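Local coordinates for protein alkylhalidase CmlS (Streptomyces venezuelae, PDB 3I3L) that is a flavin-dependent halogenase of chloramphenicol biosynthesis that binds FAD, joined to the protein through a covalent flavin-aspartate bond, at residues Y300-F305 with F310-D315; F533-L538 with L550-V555. All blocks are in the same frame, centred on the assembly; numbering follows the deposited sequence.

Interaction 1: residues Y300-F305 with F310-D315. With FAD (flavin-adenine dinucleotide), chain B.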
ATOM      1  N   TYR A 300      -0.381   7.566 -10.832  1.00 21.70           N
ATOM      2  CA  TYR A 300       0.857   8.217 -11.302  1.00 20.41           C
ATOM      3  C   TYR A 300       1.934   7.975 -10.243  1.00 22.83           C
ATOM      4  O   TYR A 300       1.617   7.793  -9.050  1.00 23.48           O
ATOM      5  CB  TYR A 300       0.661   9.741 -11.397  1.00 22.02           C
ATOM      6  CG  TYR A 300       0.131  10.404 -10.120  1.00 19.64           C
ATOM      7  CD1 TYR A 300       0.985  10.682  -9.035  1.00 20.42           C
ATOM      8  CD2 TYR A 300      -1.235  10.704  -9.974  1.00 22.54           C
ATOM      9  CE1 TYR A 300       0.518  11.324  -7.902  1.00 18.94           C
ATOM     10  CE2 TYR A 300      -1.743  11.333  -8.817  1.00 19.76           C
ATOM     11  CZ  TYR A 300      -0.854  11.625  -7.785  1.00 25.84           C
ATOM     12  OH  TYR A 300      -1.362  12.188  -6.661  1.00 26.06           O
ATOM     13  N   ASP A 301       3.203   7.962 -10.653  1.00 23.48           N
ATOM     14  CA  ASP A 301       4.273   8.124  -9.660  1.00 26.54           C
ATOM     15  C   ASP A 301       5.064   9.364  -9.985  1.00 25.96           C
ATOM     16  O   ASP A 301       4.500  10.298 -10.604  1.00 27.11           O
ATOM     17  CB  ASP A 301       5.156   6.825  -9.547  1.00 25.38           C
ATOM     18  CG  ASP A 301       5.799   6.444 -10.854  1.00 29.78           C
ATOM     19  OD1 ASP A 301       5.404   6.993 -11.918  1.00 27.90           O
ATOM     20  OD2 ASP A 301       6.685   5.571 -10.832  1.00 32.42           O
ATOM     21  N   THR A 302       6.355   9.400  -9.588  1.00 27.62           N
ATOM     22  CA  THR A 302       7.201  10.619  -9.782  1.00 27.74           C
ATOM     23  C   THR A 302       8.522  10.109 -10.279  1.00 27.81           C
ATOM     24  O   THR A 302       8.937   9.029  -9.925  1.00 24.59           O
ATOM     25  CB  THR A 302       7.657  11.316  -8.473  1.00 29.52           C
ATOM     26  OG1 THR A 302       6.747  11.074  -7.372  1.00 39.54           O
ATOM     27  CG2 THR A 302       7.881  12.694  -8.672  1.00 23.01           C
ATOM     28  N   GLU A 303       9.218  10.940 -11.031  1.00 27.58           N
ATOM     29  CA  GLU A 303      10.589  10.662 -11.370  1.00 31.14           C
ATOM     30  C   GLU A 303      11.443  10.729 -10.100  1.00 30.29           C
ATOM     31  O   GLU A 303      12.422   9.995  -9.987  1.00 30.60           O
ATOM     32  CB  GLU A 303      11.068  11.710 -12.381  1.00 31.14           C
ATOM     33  CG  GLU A 303      12.379  11.448 -13.005  1.00 37.85           C
ATOM     34  CD  GLU A 303      12.724  12.430 -14.173  1.00 48.44           C
ATOM     35  OE1 GLU A 303      11.981  13.428 -14.428  1.00 44.79           O
ATOM     36  OE2 GLU A 303      13.746  12.156 -14.866  1.00 54.46           O
ATOM     37  N   VAL A 304      11.064  11.603  -9.162  1.00 28.59           N
ATOM     38  CA  VAL A 304      11.859  11.906  -7.951  1.00 28.09           C
ATOM     39  C   VAL A 304      10.976  11.878  -6.693  1.00 24.36           C
ATOM     40  O   VAL A 304      10.105  12.699  -6.538  1.00 25.17           O
ATOM     41  CB  VAL A 304      12.603  13.300  -8.080  1.00 29.68           C
ATOM     42  CG1 VAL A 304      13.633  13.540  -6.931  1.00 30.56           C
ATOM     43  CG2 VAL A 304      13.394  13.393  -9.437  1.00 31.55           C
ATOM     44  N   PHE A 305      11.205  10.924  -5.795  1.00 21.10           N
ATOM     45  CA  PHE A 305      10.392  10.874  -4.560  1.00 21.66           C
ATOM     46  C   PHE A 305      11.024  11.801  -3.498  1.00 21.27           C
ATOM     47  O   PHE A 305      10.330  12.274  -2.620  1.00 23.51           O
ATOM     48  CB  PHE A 305      10.301   9.439  -4.023  1.00 18.10           C
ATOM     49  CG  PHE A 305       9.476   8.518  -4.886  1.00 22.42           C
ATOM     50  CD1 PHE A 305       8.128   8.355  -4.633  1.00 21.78           C
ATOM     51  CD2 PHE A 305      10.022   7.860  -5.973  1.00 19.58           C
ATOM     52  CE1 PHE A 305       7.368   7.471  -5.430  1.00 23.74           C
ATOM     53  CE2 PHE A 305       9.241   7.024  -6.760  1.00 18.79           C
ATOM     54  CZ  PHE A 305       7.959   6.835  -6.502  1.00 20.97           C
ATOM     55  N   PHE A 310      14.136  18.117   0.177  1.00 22.39           N
ATOM     56  CA  PHE A 310      12.706  17.798   0.181  1.00 22.71           C
ATOM     57  C   PHE A 310      12.413  16.287   0.077  1.00 21.28           C
ATOM     58  O   PHE A 310      13.175  15.560  -0.500  1.00 20.10           O
ATOM     59  CB  PHE A 310      11.977  18.534  -0.939  1.00 20.08           C
ATOM     60  CG  PHE A 310      12.223  17.949  -2.338  1.00 26.48           C
ATOM     61  CD1 PHE A 310      11.376  16.941  -2.851  1.00 28.44           C
ATOM     62  CD2 PHE A 310      13.262  18.413  -3.144  1.00 22.08           C
ATOM     63  CE1 PHE A 310      11.585  16.430  -4.148  1.00 26.40           C
ATOM     64  CE2 PHE A 310      13.461  17.918  -4.422  1.00 26.72           C
ATOM     65  CZ  PHE A 310      12.625  16.924  -4.927  1.00 25.86           C
ATOM     66  N   PHE A 311      11.273  15.896   0.634  1.00 21.32           N
ATOM     67  CA  PHE A 311      10.701  14.596   0.495  1.00 21.60           C
ATOM     68  C   PHE A 311       9.228  14.796   0.098  1.00 22.01           C
ATOM     69  O   PHE A 311       8.562  15.659   0.634  1.00 21.56           O
ATOM     70  CB  PHE A 311      10.756  13.818   1.839  1.00 20.98           C
ATOM     71  CG  PHE A 311      12.159  13.410   2.244  1.00 22.79           C
ATOM     72  CD1 PHE A 311      12.586  12.120   2.078  1.00 20.83           C
ATOM     73  CD2 PHE A 311      13.049  14.350   2.739  1.00 21.01           C
ATOM     74  CE1 PHE A 311      13.858  11.729   2.344  1.00 21.13           C
ATOM     75  CE2 PHE A 311      14.368  13.952   3.090  1.00 22.75           C
ATOM     76  CZ  PHE A 311      14.768  12.669   2.888  1.00 23.76           C
ATOM     77  N   LEU A 312       8.721  13.953  -0.828  1.00 21.75           N
ATOM     78  CA  LEU A 312       7.296  13.860  -1.096  1.00 20.12           C
ATOM     79  C   LEU A 312       6.734  12.629  -0.388  1.00 20.69           C
ATOM     80  O   LEU A 312       7.338  11.537  -0.468  1.00 19.75           O
ATOM     81  CB  LEU A 312       7.044  13.743  -2.620  1.00 20.92           C
ATOM     82  CG  LEU A 312       7.858  14.649  -3.562  1.00 23.07           C
ATOM     83  CD1 LEU A 312       7.509  14.352  -4.991  1.00 21.61           C
ATOM     84  CD2 LEU A 312       7.674  16.206  -3.261  1.00 21.46           C
ATOM     85  N   CYS A 313       5.582  12.778   0.295  1.00 19.43           N
ATOM     86  CA  CYS A 313       4.954  11.663   1.003  1.00 19.25           C
ATOM     87  C   CYS A 313       3.464  11.517   0.587  1.00 21.31           C
ATOM     88  O   CYS A 313       2.805  12.521   0.304  1.00 20.07           O
ATOM     89  CB  CYS A 313       4.994  11.892   2.537  1.00 20.56           C
ATOM     90  SG  CYS A 313       6.648  12.070   3.227  1.00 20.78           S
ATOM     91  N   GLY A 314       2.939  10.282   0.540  1.00 19.45           N
ATOM     92  CA  GLY A 314       1.543  10.071   0.230  1.00 18.61           C
ATOM     93  C   GLY A 314       1.191  10.484  -1.193  1.00 18.89           C
ATOM     94  O   GLY A 314       2.020  10.387  -2.053  1.00 18.40           O
ATOM     95  N   ASP A 315      -0.039  10.965  -1.415  1.00 19.11           N
ATOM     96  CA  ASP A 315      -0.491  11.265  -2.791  1.00 21.31           C
ATOM     97  C   ASP A 315       0.400  12.318  -3.442  1.00 22.68           C
ATOM     98  O   ASP A 315       0.466  12.396  -4.663  1.00 22.91           O
ATOM     99  CB  ASP A 315      -1.943  11.755  -2.819  1.00 21.72           C
ATOM    100  CG  ASP A 315      -2.956  10.668  -2.509  1.00 22.97           C
ATOM    101  OD1 ASP A 315      -2.596   9.503  -2.233  1.00 24.46           O
ATOM    102  OD2 ASP A 315      -4.125  11.002  -2.462  1.00 27.01           O
TER
HETATM  103  PA  FAD B 600      -4.593  14.030   1.617  1.00 22.91           P
HETATM  104  O1A FAD B 600      -5.161  14.588   0.332  1.00 23.40           O
HETATM  105  O2A FAD B 600      -5.481  13.128   2.401  1.00 26.26           O
HETATM  106  O5B FAD B 600      -4.137  15.291   2.550  1.00 28.34           O
HETATM  107  C5B FAD B 600      -3.425  16.375   1.989  1.00 26.26           C
HETATM  108  C4B FAD B 600      -3.752  17.705   2.705  1.00 24.76           C
HETATM  109  O4B FAD B 600      -2.902  18.727   2.131  1.00 25.06           O
HETATM  110  C3B FAD B 600      -5.177  18.157   2.491  1.00 27.75           C
HETATM  111  O3B FAD B 600      -5.825  18.272   3.721  1.00 28.16           O
HETATM  112  C2B FAD B 600      -5.058  19.532   1.816  1.00 29.50           C
HETATM  113  O2B FAD B 600      -5.936  20.452   2.385  1.00 32.68           O
HETATM  114  C1B FAD B 600      -3.616  19.939   2.076  1.00 25.25           C
HETATM  115  N9A FAD B 600      -2.962  20.789   1.099  1.00 28.90           N
HETATM  116  C8A FAD B 600      -2.964  20.649  -0.257  1.00 29.05           C
HETATM  117  N7A FAD B 600      -2.204  21.629  -0.794  1.00 29.98           N
HETATM  118  C5A FAD B 600      -1.780  22.449   0.196  1.00 28.89           C
HETATM  119  C6A FAD B 600      -1.001  23.592   0.188  1.00 28.67           C
HETATM  120  N6A FAD B 600      -0.516  24.078  -0.940  1.00 26.64           N
HETATM  121  N1A FAD B 600      -0.700  24.170   1.391  1.00 31.62           N
HETATM  122  C2A FAD B 600      -1.181  23.672   2.577  1.00 24.68           C
HETATM  123  N3A FAD B 600      -1.936  22.540   2.566  1.00 27.36           N
HETATM  124  C4A FAD B 600      -2.233  21.931   1.397  1.00 28.32           C
HETATM  125  N1  FAD B 600      -7.215   5.275   0.700  1.00 24.52           N
HETATM  126  C2  FAD B 600      -7.376   4.283   1.653  1.00 25.22           C
HETATM  127  O2  FAD B 600      -6.447   4.080   2.423  1.00 28.21           O
HETATM  128  N3  FAD B 600      -8.522   3.536   1.719  1.00 23.49           N
HETATM  129  C4  FAD B 600      -9.550   3.754   0.841  1.00 26.99           C
HETATM  130  O4  FAD B 600     -10.613   3.060   0.941  1.00 30.83           O
HETATM  131  C4X FAD B 600      -9.387   4.729  -0.145  1.00 26.78           C
HETATM  132  N5  FAD B 600     -10.401   4.985  -1.027  1.00 26.06           N
HETATM  133  C5X FAD B 600     -10.271   6.019  -1.925  1.00 24.75           C
HETATM  134  C6  FAD B 600     -11.300   6.281  -2.842  1.00 24.65           C
HETATM  135  C7  FAD B 600     -11.131   7.263  -3.789  1.00 28.65           C
HETATM  136  C7M FAD B 600     -12.227   7.584  -4.777  1.00 30.27           C
HETATM  137  C8  FAD B 600      -9.958   8.010  -3.771  1.00 31.68           C
HETATM  138  C8M FAD B 600      -9.776   9.141  -4.703  1.00 29.10           C
HETATM  139  C9  FAD B 600      -8.904   7.734  -2.894  1.00 27.49           C
HETATM  140  C9A FAD B 600      -9.098   6.722  -1.965  1.00 24.94           C
HETATM  141  N10 FAD B 600      -8.088   6.504  -1.073  1.00 22.58           N
HETATM  142  C10 FAD B 600      -8.199   5.489  -0.200  1.00 23.96           C
HETATM  143  C1' FAD B 600      -6.822   7.254  -1.315  1.00 21.76           C
HETATM  144  C2' FAD B 600      -6.448   8.047  -0.085  1.00 22.77           C
HETATM  145  O2' FAD B 600      -7.545   8.776   0.296  1.00 26.99           O
HETATM  146  C3' FAD B 600      -5.235   8.927  -0.225  1.00 24.44           C
HETATM  147  O3' FAD B 600      -4.117   8.129  -0.551  1.00 22.10           O
HETATM  148  C4' FAD B 600      -4.920   9.657   1.123  1.00 23.57           C
HETATM  149  O4' FAD B 600      -5.898  10.609   1.439  1.00 21.84           O
HETATM  150  C5' FAD B 600      -3.601  10.407   1.000  1.00 19.55           C
HETATM  151  O5' FAD B 600      -3.264  11.006   2.218  1.00 23.74           O
HETATM  152  P   FAD B 600      -2.353  12.292   2.114  1.00 21.58           P
HETATM  153  O1P FAD B 600      -1.211  12.023   1.160  1.00 20.89           O
HETATM  154  O2P FAD B 600      -2.030  12.800   3.515  1.00 28.18           O
HETATM  155  O3P FAD B 600      -3.210  13.370   1.265  1.00 20.22           O

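Interaction 2: residues F533-L538 with L550-V555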
ATOM      1  N   PHE A 533      24.717 -27.111  -3.377  1.00 33.81           N
ATOM      2  CA  PHE A 533      23.913 -28.003  -2.557  1.00 33.69           C
ATOM      3  C   PHE A 533      22.422 -27.643  -2.623  1.00 34.23           C
ATOM      4  O   PHE A 533      22.047 -26.610  -3.183  1.00 35.50           O
ATOM      5  CB  PHE A 533      24.415 -28.107  -1.109  1.00 32.52           C
ATOM      6  CG  PHE A 533      24.671 -26.807  -0.433  1.00 33.62           C
ATOM      7  CD1 PHE A 533      23.607 -25.984  -0.042  1.00 34.20           C
ATOM      8  CD2 PHE A 533      25.964 -26.404  -0.121  1.00 35.61           C
ATOM      9  CE1 PHE A 533      23.834 -24.789   0.576  1.00 35.11           C
ATOM     10  CE2 PHE A 533      26.201 -25.187   0.536  1.00 37.80           C
ATOM     11  CZ  PHE A 533      25.125 -24.382   0.889  1.00 34.80           C
ATOM     12  N   GLY A 534      21.585 -28.520  -2.075  1.00 34.42           N
ATOM     13  CA  GLY A 534      20.145 -28.386  -2.140  1.00 33.96           C
ATOM     14  C   GLY A 534      19.509 -27.760  -0.900  1.00 34.32           C
ATOM     15  O   GLY A 534      20.200 -27.291   0.023  1.00 32.59           O
ATOM     16  N   TYR A 535      18.186 -27.777  -0.884  1.00 34.27           N
ATOM     17  CA  TYR A 535      17.395 -27.204   0.228  1.00 35.61           C
ATOM     18  C   TYR A 535      17.775 -27.757   1.610  1.00 36.26           C
ATOM     19  O   TYR A 535      18.030 -26.992   2.540  1.00 36.13           O
ATOM     20  CB  TYR A 535      15.913 -27.481  -0.003  1.00 34.97           C
ATOM     21  CG  TYR A 535      15.021 -26.845   1.046  1.00 37.00           C
ATOM     22  CD1 TYR A 535      15.018 -25.446   1.230  1.00 36.60           C
ATOM     23  CD2 TYR A 535      14.152 -27.633   1.822  1.00 38.16           C
ATOM     24  CE1 TYR A 535      14.195 -24.841   2.167  1.00 40.24           C
ATOM     25  CE2 TYR A 535      13.320 -27.050   2.764  1.00 40.53           C
ATOM     26  CZ  TYR A 535      13.353 -25.655   2.929  1.00 41.98           C
ATOM     27  OH  TYR A 535      12.572 -25.069   3.853  1.00 46.06           O
ATOM     28  N   LYS A 536      17.841 -29.086   1.739  1.00 36.45           N
ATOM     29  CA  LYS A 536      18.151 -29.685   3.032  1.00 37.67           C
ATOM     30  C   LYS A 536      19.443 -29.125   3.627  1.00 36.27           C
ATOM     31  O   LYS A 536      19.493 -28.799   4.801  1.00 37.06           O
ATOM     32  CB  LYS A 536      18.204 -31.230   2.919  1.00 38.49           C
ATOM     33  CG  LYS A 536      16.827 -31.874   2.727  1.00 40.83           C
ATOM     34  CD  LYS A 536      16.975 -33.348   2.275  1.00 43.77           C
ATOM     35  CE  LYS A 536      15.588 -33.956   2.031  1.00 48.74           C
ATOM     36  NZ  LYS A 536      15.668 -35.416   1.756  1.00 48.92           N
ATOM     37  N   THR A 537      20.497 -29.008   2.818  1.00 36.41           N
ATOM     38  CA  THR A 537      21.736 -28.489   3.332  1.00 36.08           C
ATOM     39  C   THR A 537      21.586 -27.020   3.713  1.00 37.13           C
ATOM     40  O   THR A 537      22.104 -26.559   4.731  1.00 38.57           O
ATOM     41  CB  THR A 537      22.903 -28.607   2.311  1.00 36.57           C
ATOM     42  OG1 THR A 537      23.179 -29.997   2.008  1.00 36.13           O
ATOM     43  CG2 THR A 537      24.163 -27.933   2.920  1.00 35.78           C
ATOM     44  N   LEU A 538      20.918 -26.258   2.866  1.00 38.83           N
ATOM     45  CA  LEU A 538      20.745 -24.830   3.144  1.00 39.04           C
ATOM     46  C   LEU A 538      20.010 -24.597   4.497  1.00 39.20           C
ATOM     47  O   LEU A 538      20.459 -23.827   5.348  1.00 39.31           O
ATOM     48  CB  LEU A 538      19.993 -24.177   1.987  1.00 38.30           C
ATOM     49  CG  LEU A 538      19.829 -22.649   2.065  1.00 37.43           C
ATOM     50  CD1 LEU A 538      21.079 -21.919   2.522  1.00 32.34           C
ATOM     51  CD2 LEU A 538      19.376 -22.160   0.715  1.00 36.19           C
ATOM     52  N   LEU A 550      13.701 -18.332  10.696  1.00 54.00           N
ATOM     53  CA  LEU A 550      13.500 -17.597   9.424  1.00 53.62           C
ATOM     54  C   LEU A 550      13.788 -18.402   8.122  1.00 52.26           C
ATOM     55  O   LEU A 550      13.256 -18.092   7.061  1.00 51.31           O
ATOM     56  CB  LEU A 550      14.329 -16.306   9.393  1.00 54.15           C
ATOM     57  CG  LEU A 550      14.401 -15.244  10.513  1.00 56.35           C
ATOM     58  CD1 LEU A 550      13.087 -15.090  11.277  1.00 55.37           C
ATOM     59  CD2 LEU A 550      15.635 -15.452  11.444  1.00 56.16           C
ATOM     60  N   SER A 551      14.614 -19.436   8.221  1.00 51.29           N
ATOM     61  CA  SER A 551      15.125 -20.146   7.061  1.00 50.04           C
ATOM     62  C   SER A 551      14.157 -20.334   5.889  1.00 49.35           C
ATOM     63  O   SER A 551      14.542 -20.093   4.731  1.00 49.41           O
ATOM     64  CB  SER A 551      15.795 -21.449   7.491  1.00 50.72           C
ATOM     65  OG  SER A 551      14.848 -22.377   7.953  1.00 52.19           O
ATOM     66  N   THR A 552      12.900 -20.686   6.142  1.00 47.15           N
ATOM     67  CA  THR A 552      11.971 -20.844   5.038  1.00 46.37           C
ATOM     68  C   THR A 552      11.702 -19.513   4.314  1.00 46.80           C
ATOM     69  O   THR A 552      11.545 -19.450   3.070  1.00 43.64           O
ATOM     70  CB  THR A 552      10.669 -21.454   5.496  1.00 46.43           C
ATOM     71  OG1 THR A 552      10.933 -22.770   6.003  1.00 51.00           O
ATOM     72  CG2 THR A 552       9.693 -21.545   4.363  1.00 42.78           C
ATOM     73  N   GLN A 553      11.635 -18.444   5.100  1.00 47.58           N
ATOM     74  CA  GLN A 553      11.330 -17.118   4.561  1.00 47.63           C
ATOM     75  C   GLN A 553      12.568 -16.633   3.805  1.00 45.41           C
ATOM     76  O   GLN A 553      12.470 -16.078   2.727  1.00 45.63           O
ATOM     77  CB  GLN A 553      10.969 -16.143   5.699  1.00 48.81           C
ATOM     78  CG  GLN A 553       9.649 -16.418   6.419  1.00 53.49           C
ATOM     79  CD  GLN A 553       9.712 -17.632   7.378  1.00 60.46           C
ATOM     80  OE1 GLN A 553      10.714 -18.387   7.443  1.00 61.69           O
ATOM     81  NE2 GLN A 553       8.624 -17.830   8.115  1.00 63.56           N
ATOM     82  N   ILE A 554      13.731 -16.896   4.378  1.00 43.36           N
ATOM     83  CA  ILE A 554      14.988 -16.478   3.795  1.00 42.11           C
ATOM     84  C   ILE A 554      15.180 -17.099   2.399  1.00 41.20           C
ATOM     85  O   ILE A 554      15.470 -16.393   1.447  1.00 40.40           O
ATOM     86  CB  ILE A 554      16.167 -16.761   4.751  1.00 42.43           C
ATOM     87  CG1 ILE A 554      16.113 -15.797   5.935  1.00 42.61           C
ATOM     88  CG2 ILE A 554      17.499 -16.598   4.046  1.00 40.45           C
ATOM     89  CD1 ILE A 554      17.169 -16.011   6.977  1.00 44.12           C
ATOM     90  N   VAL A 555      14.944 -18.403   2.249  1.00 40.06           N
ATOM     91  CA  VAL A 555      15.141 -18.973   0.941  1.00 38.87           C
ATOM     92  C   VAL A 555      14.041 -18.584  -0.037  1.00 39.35           C
ATOM     93  O   VAL A 555      14.319 -18.396  -1.228  1.00 37.49           O
ATOM     94  CB  VAL A 555      15.532 -20.541   0.880  1.00 38.57           C
ATOM     95  CG1 VAL A 555      15.847 -21.151   2.237  1.00 36.03           C
ATOM     96  CG2 VAL A 555      14.525 -21.302   0.118  1.00 34.01           C
TER

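Interaction 1: residues Y300-F305 with F310-D315
The hydroxyl of Y300 donates a 2.7 Å hydrogen bond from OH to the backbone O of D315, with the donor tilted 28° from that carbonyl's plane. With CG wedged between the backbone N and the carbonyl carbon (chi1 53°), the ring extends toward 310-315 and meets D315 O at its edge, in the ring plane. OH is also hydrogen-bonded to S186 OG, so two partners hold the phenol. D315 also meets FAD: its N donates to O1P of the cofactor at 3.0 Å, and its OD1 accepts from the ribityl O3' at 2.7 Å. The second polar link between the segments is purely backbone, L312 N to F305 O at 2.9 Å, nearly straight (N-H...O 169°). Outward from it, the CB of L312 points toward 300-305, and its CD1 lies 3.4 Å from V304 O and 4.1 Å from T302 CG2. T302 directs its OG1 to the backbone of A317. Farther along, V304 CG1 meets F310 CZ at 4.1 Å, the valine standing roughly perpendicular to the phenylalanine side chain. Strand 310-312 belongs to the mixed sheet that also contains 25-29; after it, the chain turns through G314, whose positive phi favours glycine, beside the pyrophosphate, and the G314-D315 pair is consistent with the GD motif of flavin-dependent hydroxylases and halogenases.

Interaction 2: residues F533-L538 with L550-V555
V555 forms the close-packed part of this contact, reaching both Y535 and L538 of the facing segment. Its CG1 lies 4.0 Å from Y535 CE1, near the ring plane, so the methyl meets the aromatic edge; CG2 is almost as near the same carbon, at 4.1 Å. L538 approaches differently: its CD2 comes 4.0 Å from V555 CG1, and the two side chains lie alongside, running opposite ways. For Y535, placing CG opposite the backbone N (chi1 -176°) carries the ring end toward 550-555 although its CB points along the interface. The nearest CA pair, L538 and S551, is 8.3 Å apart, so side chains bridge the two segments, which bury a modest 176 Å² between them. These are the opening turns of consecutive helices, 535-543 and 551-560, in a helical part of the C-terminal domain; G534 occupies the N-cap position of the first. L470 of helix 456-471 touches Y535, T552 and V555, while L538 also packs on I524, F525 and L528 of helix 519-531. The looser margin lies at the phenol end, where Y535 OH and the OG1 of partly exposed T552 stand 3.5 Å apart.

How the interactions relate
Interaction 1 comes first along the chain, within the FAD-binding range, and closes before interaction 2 opens in the C-terminal range. Their centres are 37 Å apart and their nearest atoms about 25 Å, so they do not touch. Interaction 1 joins two sheets, the end of long strand 287-302 from the nine-strand mixed sheet and strand 310-312 from the six-strand one, whereas 533-538 with 550-555 pairs helices 535-543 and 551-560. The centre of interaction 1 lies 14 Å from the chain centre; that of interaction 2 lies 29 Å out, away from the annotated sites. Interaction 1 thus contributes G314 and D315 to the FAD pocket, while interaction 2 joins helices within the C-terminal domain.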